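Local structure of thioesterase (Xanthomonas campestris pv. campestris, 2FUJ) at residues Leu10-Asp21 / Tyr36-Trp44. The protein is a putative acyl-CoA thioesterase that assembles as a tetramer of hotdog-fold subunits and probably hydrolyses fatty acyl-CoA thioesters. Residues are numbered along the deposited sequence; the frame is centred on the assembly and turned at random.
Sequences LARVPISVRWRD and YLEEARVRW
V13 and I15 on the strand meet A40 on the helix at the apolar centre. The small A40 side chain lets the two backbones close to 5.7 Å between V13 CA and A40 CA, with V13 CB against A40 CB and V13 CG2 beside A40 O. I15 CG1 stands beside its backbone N (chi1 -62°) and CD1 runs on trans (chi2 176°), carrying I15 CD1 to within 3.1 Å of Y36 O, a tight contact, while its CG2 branch lies against Y36 CD1. Toward the start of the strand, W44 packs against A11 and L10: A11 CB meets W44 CD1, and L10 slants across the six-membered ring, L10 CD2 3.6 Å from W44 CZ2, with L10 CB above one face, offset to the rim. L10 and A11 form a classic beta bulge opposite L82, and both turn to the helix. This is the hotdog fold: helix 30-47 is the sausage, the antiparallel sheet its bun, and strand 9-15 an outermost strand of the chain's sheet. At the W44 end a water lies in the indole plane, accepting from W44 NE1 at 2.7 Å and donating to L10 O. At the other end V17 CG1 and CG2 both touch Y36 OH, which donates to D21 OD1 at 2.6 Å. R18 N reaches that oxygen from the opposite face of the carboxylate, nearly straight at 176°, so two donors from within the chain grip D21 OD1, and R18 NH2 of the second subunit forms a salt bridge with the same oxygen. R43 CB touches V13 CG1, but its guanidinium leads away, where R43 NE forms a salt bridge with E39 OE2 at 2.7 Å, using the anti lone pair of OE2.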
ATOM      1  N   LEU A  10      17.264  -2.116  21.131  1.00 29.30           N
ATOM      2  CA  LEU A  10      15.901  -1.977  21.619  1.00 27.50           C
ATOM      3  C   LEU A  10      15.126  -3.231  21.227  1.00 26.66           C
ATOM      4  O   LEU A  10      14.347  -3.769  22.018  1.00 25.93           O
ATOM      5  CB  LEU A  10      15.234  -0.746  20.989  1.00 29.42           C
ATOM      6  CG  LEU A  10      15.729   0.617  21.485  1.00 29.75           C
ATOM      7  CD1 LEU A  10      15.106   1.751  20.665  1.00 29.30           C
ATOM      8  CD2 LEU A  10      15.380   0.758  22.959  1.00 29.74           C
ATOM      9  N   ALA A  11      15.346  -3.685  19.996  1.00 23.93           N
ATOM     10  CA  ALA A  11      14.665  -4.863  19.486  1.00 22.38           C
ATOM     11  C   ALA A  11      15.243  -5.373  18.170  1.00 20.03           C
ATOM     12  O   ALA A  11      15.877  -4.631  17.426  1.00 19.42           O
ATOM     13  CB  ALA A  11      13.185  -4.548  19.309  1.00 22.83           C
ATOM     14  N   ARG A  12      15.016  -6.657  17.902  1.00 19.37           N
ATOM     15  CA  ARG A  12      15.454  -7.313  16.676  1.00 18.07           C
ATOM     16  C   ARG A  12      14.191  -8.066  16.247  1.00 17.80           C
ATOM     17  O   ARG A  12      13.923  -9.183  16.699  1.00 17.78           O
ATOM     18  CB  ARG A  12      16.626  -8.259  16.969  1.00 21.66           C
ATOM     19  CG  ARG A  12      17.790  -7.542  17.657  1.00 22.88           C
ATOM     20  CD  ARG A  12      19.024  -8.412  17.859  1.00 25.64           C
ATOM     21  NE  ARG A  12      19.689  -8.726  16.600  1.00 27.89           N
ATOM     22  CZ  ARG A  12      19.651  -9.915  16.008  1.00 30.09           C
ATOM     23  NH1 ARG A  12      18.980 -10.911  16.567  1.00 31.92           N
ATOM     24  NH2 ARG A  12      20.277 -10.108  14.852  1.00 31.17           N
ATOM     25  N   VAL A  13      13.418  -7.425  15.375  1.00 14.60           N
ATOM     26  CA  VAL A  13      12.130  -7.945  14.914  1.00 15.58           C
ATOM     27  C   VAL A  13      12.094  -8.601  13.538  1.00 13.61           C
ATOM     28  O   VAL A  13      12.386  -7.961  12.530  1.00 12.24           O
ATOM     29  CB  VAL A  13      11.076  -6.802  14.913  1.00 14.96           C
ATOM     30  CG1 VAL A  13       9.698  -7.346  14.559  1.00 16.50           C
ATOM     31  CG2 VAL A  13      11.052  -6.112  16.270  1.00 15.83           C
ATOM     32  N   PRO A  14      11.727  -9.890  13.476  1.00 14.06           N
ATOM     33  CA  PRO A  14      11.668 -10.547  12.171  1.00 13.25           C
ATOM     34  C   PRO A  14      10.386 -10.087  11.481  1.00 12.60           C
ATOM     35  O   PRO A  14       9.325 -10.056  12.096  1.00 14.15           O
ATOM     36  CB  PRO A  14      11.641 -12.032  12.530  1.00 13.21           C
ATOM     37  CG  PRO A  14      10.914 -12.048  13.823  1.00 18.61           C
ATOM     38  CD  PRO A  14      11.493 -10.856  14.565  1.00 15.61           C
ATOM     39  N   ILE A  15      10.497  -9.716  10.212  1.00 12.80           N
ATOM     40  CA  ILE A  15       9.352  -9.250   9.444  1.00 14.38           C
ATOM     41  C   ILE A  15       9.304 -10.009   8.133  1.00 13.53           C
ATOM     42  O   ILE A  15      10.311 -10.124   7.444  1.00 13.82           O
ATOM     43  CB  ILE A  15       9.471  -7.737   9.122  1.00 15.47           C
ATOM     44  CG1 ILE A  15       9.495  -6.915  10.414  1.00 18.34           C
ATOM     45  CG2 ILE A  15       8.320  -7.293   8.230  1.00 18.74           C
ATOM     46  CD1 ILE A  15       9.703  -5.406  10.248  1.00 23.46           C
ATOM     47  N   SER A  16       8.131 -10.531   7.794  1.00 13.44           N
ATOM     48  CA  SER A  16       7.961 -11.251   6.547  1.00 15.06           C
ATOM     49  C   SER A  16       7.737 -10.260   5.417  1.00 14.79           C
ATOM     50  O   SER A  16       6.948  -9.332   5.558  1.00 16.37           O
ATOM     51  CB  SER A  16       6.739 -12.166   6.614  1.00 17.10           C
ATOM     52  OG  SER A  16       6.895 -13.160   7.595  1.00 21.81           O
ATOM     53  N   VAL A  17       8.426 -10.459   4.302  1.00 12.83           N
ATOM     54  CA  VAL A  17       8.246  -9.594   3.146  1.00 15.01           C
ATOM     55  C   VAL A  17       7.081 -10.169   2.342  1.00 15.84           C
ATOM     56  O   VAL A  17       6.878 -11.385   2.325  1.00 20.04           O
ATOM     57  CB  VAL A  17       9.515  -9.559   2.254  1.00 13.52           C
ATOM     58  CG1 VAL A  17       9.216  -8.880   0.923  1.00 16.47           C
ATOM     59  CG2 VAL A  17      10.613  -8.805   2.966  1.00 15.74           C
ATOM     60  N   ARG A  18       6.318  -9.298   1.690  1.00 13.93           N
ATOM     61  CA  ARG A  18       5.187  -9.727   0.881  1.00 14.10           C
ATOM     62  C   ARG A  18       5.505  -9.477  -0.585  1.00 13.43           C
ATOM     63  O   ARG A  18       6.253  -8.566  -0.918  1.00 13.13           O
ATOM     64  CB  ARG A  18       3.921  -8.960   1.271  1.00 11.99           C
ATOM     65  CG  ARG A  18       3.353  -9.281   2.637  1.00 14.88           C
ATOM     66  CD  ARG A  18       2.229  -8.319   2.957  1.00 13.72           C
ATOM     67  NE  ARG A  18       1.748  -8.434   4.333  1.00 12.22           N
ATOM     68  CZ  ARG A  18       0.870  -7.602   4.881  1.00 10.92           C
ATOM     69  NH1 ARG A  18       0.376  -6.598   4.170  1.00 14.97           N
ATOM     70  NH2 ARG A  18       0.483  -7.770   6.135  1.00 10.71           N
ATOM     71  N   TRP A  19       4.931 -10.297  -1.457  1.00 13.97           N
ATOM     72  CA  TRP A  19       5.166 -10.171  -2.883  1.00 14.63           C
ATOM     73  C   TRP A  19       4.781  -8.769  -3.359  1.00 14.22           C
ATOM     74  O   TRP A  19       5.481  -8.171  -4.178  1.00 15.19           O
ATOM     75  CB  TRP A  19       4.362 -11.239  -3.635  1.00 16.76           C
ATOM     76  CG  TRP A  19       4.680 -11.332  -5.087  1.00 17.62           C
ATOM     77  CD1 TRP A  19       5.741 -11.968  -5.663  1.00 16.35           C
ATOM     78  CD2 TRP A  19       3.943 -10.732  -6.152  1.00 17.70           C
ATOM     79  NE1 TRP A  19       5.709 -11.799  -7.029  1.00 19.39           N
ATOM     80  CE2 TRP A  19       4.613 -11.044  -7.353  1.00 18.72           C
ATOM     81  CE3 TRP A  19       2.780  -9.958  -6.208  1.00 17.70           C
ATOM     82  CZ2 TRP A  19       4.154 -10.605  -8.599  1.00 19.88           C
ATOM     83  CZ3 TRP A  19       2.330  -9.524  -7.444  1.00 18.81           C
ATOM     84  CH2 TRP A  19       3.015  -9.849  -8.620  1.00 18.57           C
ATOM     85  N   ARG A  20       3.665  -8.257  -2.846  1.00 13.80           N
ATOM     86  CA  ARG A  20       3.177  -6.921  -3.203  1.00 15.31           C
ATOM     87  C   ARG A  20       4.137  -5.803  -2.769  1.00 15.21           C
ATOM     88  O   ARG A  20       3.990  -4.657  -3.197  1.00 14.51           O
ATOM     89  CB  ARG A  20       1.793  -6.700  -2.570  1.00 18.21           C
ATOM     90  CG  ARG A  20       1.272  -5.270  -2.584  1.00 21.87           C
ATOM     91  CD  ARG A  20       1.068  -4.754  -3.999  1.00 21.91           C
ATOM     92  NE  ARG A  20       0.807  -3.322  -4.022  1.00 23.41           N
ATOM     93  CZ  ARG A  20       1.236  -2.501  -4.975  1.00 23.34           C
ATOM     94  NH1 ARG A  20       1.942  -2.969  -5.994  1.00 25.64           N
ATOM     95  NH2 ARG A  20       0.994  -1.201  -4.888  1.00 25.06           N
ATOM     96  N   ASP A  21       5.109  -6.137  -1.919  1.00 14.23           N
ATOM     97  CA  ASP A  21       6.074  -5.149  -1.437  1.00 14.35           C
ATOM     98  C   ASP A  21       6.973  -4.670  -2.567  1.00 14.94           C
ATOM     99  O   ASP A  21       7.519  -3.572  -2.513  1.00 15.20           O
ATOM    100  CB  ASP A  21       6.952  -5.738  -0.326  1.00 13.05           C
ATOM    101  CG  ASP A  21       6.229  -5.859   1.013  1.00 13.66           C
ATOM    102  OD1 ASP A  21       6.799  -6.491   1.920  1.00 13.28           O
ATOM    103  OD2 ASP A  21       5.116  -5.327   1.173  1.00 13.44           O
ATOM    104  N   TYR A  36       8.438  -1.174   7.206  1.00 10.03           N
ATOM    105  CA  TYR A  36       9.066  -2.260   7.958  1.00 10.00           C
ATOM    106  C   TYR A  36       9.548  -1.697   9.293  1.00 10.54           C
ATOM    107  O   TYR A  36       9.444  -2.344  10.333  1.00 12.34           O
ATOM    108  CB  TYR A  36      10.273  -2.832   7.209  1.00  8.99           C
ATOM    109  CG  TYR A  36       9.966  -3.514   5.900  1.00  8.35           C
ATOM    110  CD1 TYR A  36       8.766  -4.202   5.710  1.00 10.32           C
ATOM    111  CD2 TYR A  36      10.895  -3.516   4.866  1.00 10.91           C
ATOM    112  CE1 TYR A  36       8.503  -4.874   4.517  1.00 12.06           C
ATOM    113  CE2 TYR A  36      10.646  -4.187   3.669  1.00 10.54           C
ATOM    114  CZ  TYR A  36       9.446  -4.866   3.502  1.00 10.89           C
ATOM    115  OH  TYR A  36       9.201  -5.535   2.327  1.00 11.92           O
ATOM    116  N   LEU A  37      10.081  -0.482   9.252  1.00 10.72           N
ATOM    117  CA  LEU A  37      10.583   0.157  10.462  1.00 11.49           C
ATOM    118  C   LEU A  37       9.436   0.463  11.409  1.00 12.08           C
ATOM    119  O   LEU A  37       9.573   0.377  12.629  1.00 12.39           O
ATOM    120  CB  LEU A  37      11.337   1.437  10.098  1.00 12.24           C
ATOM    121  CG  LEU A  37      12.580   1.196   9.248  1.00 13.12           C
ATOM    122  CD1 LEU A  37      13.200   2.521   8.840  1.00 14.98           C
ATOM    123  CD2 LEU A  37      13.571   0.354  10.039  1.00 15.31           C
ATOM    124  N   GLU A  38       8.293   0.822  10.833  1.00 10.47           N
ATOM    125  CA  GLU A  38       7.109   1.120  11.616  1.00 12.03           C
ATOM    126  C   GLU A  38       6.639  -0.141  12.341  1.00 12.65           C
ATOM    127  O   GLU A  38       6.433  -0.129  13.555  1.00 13.12           O
ATOM    128  CB  GLU A  38       6.016   1.634  10.677  1.00 15.13           C
ATOM    129  CG  GLU A  38       4.686   1.938  11.312  1.00 17.44           C
ATOM    130  CD  GLU A  38       3.671   2.345  10.261  1.00 14.30           C
ATOM    131  OE1 GLU A  38       3.205   1.462   9.511  1.00 16.38           O
ATOM    132  OE2 GLU A  38       3.360   3.548  10.168  1.00 17.40           O
ATOM    133  N   GLU A  39       6.485  -1.233  11.595  1.00 12.80           N
ATOM    134  CA  GLU A  39       6.032  -2.491  12.188  1.00 13.19           C
ATOM    135  C   GLU A  39       6.943  -2.904  13.340  1.00 14.62           C
ATOM    136  O   GLU A  39       6.474  -3.310  14.399  1.00 14.66           O
ATOM    137  CB  GLU A  39       5.999  -3.600  11.134  1.00 15.41           C
ATOM    138  CG  GLU A  39       5.263  -4.874  11.574  1.00 15.58           C
ATOM    139  CD  GLU A  39       3.802  -4.631  11.925  1.00 16.95           C
ATOM    140  OE1 GLU A  39       3.218  -3.647  11.420  1.00 16.34           O
ATOM    141  OE2 GLU A  39       3.229  -5.434  12.699  1.00 16.75           O
ATOM    142  N   ALA A  40       8.250  -2.793  13.132  1.00 13.76           N
ATOM    143  CA  ALA A  40       9.206  -3.157  14.174  1.00 15.04           C
ATOM    144  C   ALA A  40       8.989  -2.313  15.428  1.00 16.13           C
ATOM    145  O   ALA A  40       9.001  -2.834  16.536  1.00 17.19           O
ATOM    146  CB  ALA A  40      10.643  -2.988  13.663  1.00 14.62           C
ATOM    147  N   ARG A  41       8.774  -1.011  15.259  1.00 15.90           N
ATOM    148  CA  ARG A  41       8.557  -0.149  16.421  1.00 18.72           C
ATOM    149  C   ARG A  41       7.320  -0.517  17.240  1.00 21.95           C
ATOM    150  O   ARG A  41       7.369  -0.553  18.476  1.00 22.79           O
ATOM    151  CB  ARG A  41       8.452   1.318  16.004  1.00 18.63           C
ATOM    152  CG  ARG A  41       9.722   1.910  15.441  1.00 19.68           C
ATOM    153  CD  ARG A  41       9.700   3.430  15.549  1.00 20.38           C
ATOM    154  NE  ARG A  41       8.522   4.001  14.907  1.00 20.99           N
ATOM    155  CZ  ARG A  41       8.381   4.149  13.593  1.00 18.28           C
ATOM    156  NH1 ARG A  41       9.350   3.773  12.768  1.00 14.75           N
ATOM    157  NH2 ARG A  41       7.264   4.671  13.103  1.00 16.41           N
ATOM    158  N   VAL A  42       6.205  -0.780  16.564  1.00 22.21           N
ATOM    159  CA  VAL A  42       4.971  -1.126  17.268  1.00 23.86           C
ATOM    160  C   VAL A  42       4.948  -2.567  17.790  1.00 25.42           C
ATOM    161  O   VAL A  42       4.342  -2.852  18.829  1.00 26.35           O
ATOM    162  CB  VAL A  42       3.724  -0.855  16.373  1.00 22.94           C
ATOM    163  CG1 VAL A  42       3.739   0.592  15.898  1.00 22.70           C
ATOM    164  CG2 VAL A  42       3.702  -1.797  15.184  1.00 22.55           C
ATOM    165  N   ARG A  43       5.596  -3.480  17.076  1.00 26.68           N
ATOM    166  CA  ARG A  43       5.652  -4.869  17.525  1.00 28.48           C
ATOM    167  C   ARG A  43       6.517  -4.877  18.780  1.00 31.15           C
ATOM    168  O   ARG A  43       6.359  -5.730  19.656  1.00 31.90           O
ATOM    169  CB  ARG A  43       6.277  -5.758  16.446  1.00 28.65           C
ATOM    170  CG  ARG A  43       5.354  -6.066  15.271  1.00 27.83           C
ATOM    171  CD  ARG A  43       4.392  -7.199  15.588  1.00 30.77           C
ATOM    172  NE  ARG A  43       3.436  -7.447  14.507  1.00 31.34           N
ATOM    173  CZ  ARG A  43       2.647  -8.515  14.435  1.00 31.01           C
ATOM    174  NH1 ARG A  43       2.705  -9.441  15.382  1.00 31.09           N
ATOM    175  NH2 ARG A  43       1.797  -8.658  13.419  1.00 31.54           N
ATOM    176  N   TRP A  44       7.415  -3.897  18.853  1.00 32.82           N
ATOM    177  CA  TRP A  44       8.329  -3.734  19.980  1.00 34.59           C
ATOM    178  C   TRP A  44       7.587  -3.240  21.209  1.00 35.77           C
ATOM    179  O   TRP A  44       7.735  -3.797  22.297  1.00 36.40           O
ATOM    180  CB  TRP A  44       9.440  -2.742  19.618  1.00 34.61           C
ATOM    181  CG  TRP A  44      10.262  -2.281  20.791  1.00 35.02           C
ATOM    182  CD1 TRP A  44      10.899  -3.072  21.710  1.00 34.95           C
ATOM    183  CD2 TRP A  44      10.533  -0.924  21.175  1.00 34.23           C
ATOM    184  NE1 TRP A  44      11.546  -2.291  22.641  1.00 35.26           N
ATOM    185  CE2 TRP A  44      11.337  -0.971  22.339  1.00 35.03           C
ATOM    186  CE3 TRP A  44      10.169   0.327  20.652  1.00 34.54           C
ATOM    187  CZ2 TRP A  44      11.786   0.188  22.990  1.00 34.34           C
ATOM    188  CZ3 TRP A  44      10.612   1.480  21.298  1.00 34.80           C
ATOM    189  CH2 TRP A  44      11.415   1.399  22.459  1.00 35.37           C
TER
HETATM  190  O   HOH W   1      13.117  -2.963  24.692  1.00 46.42           O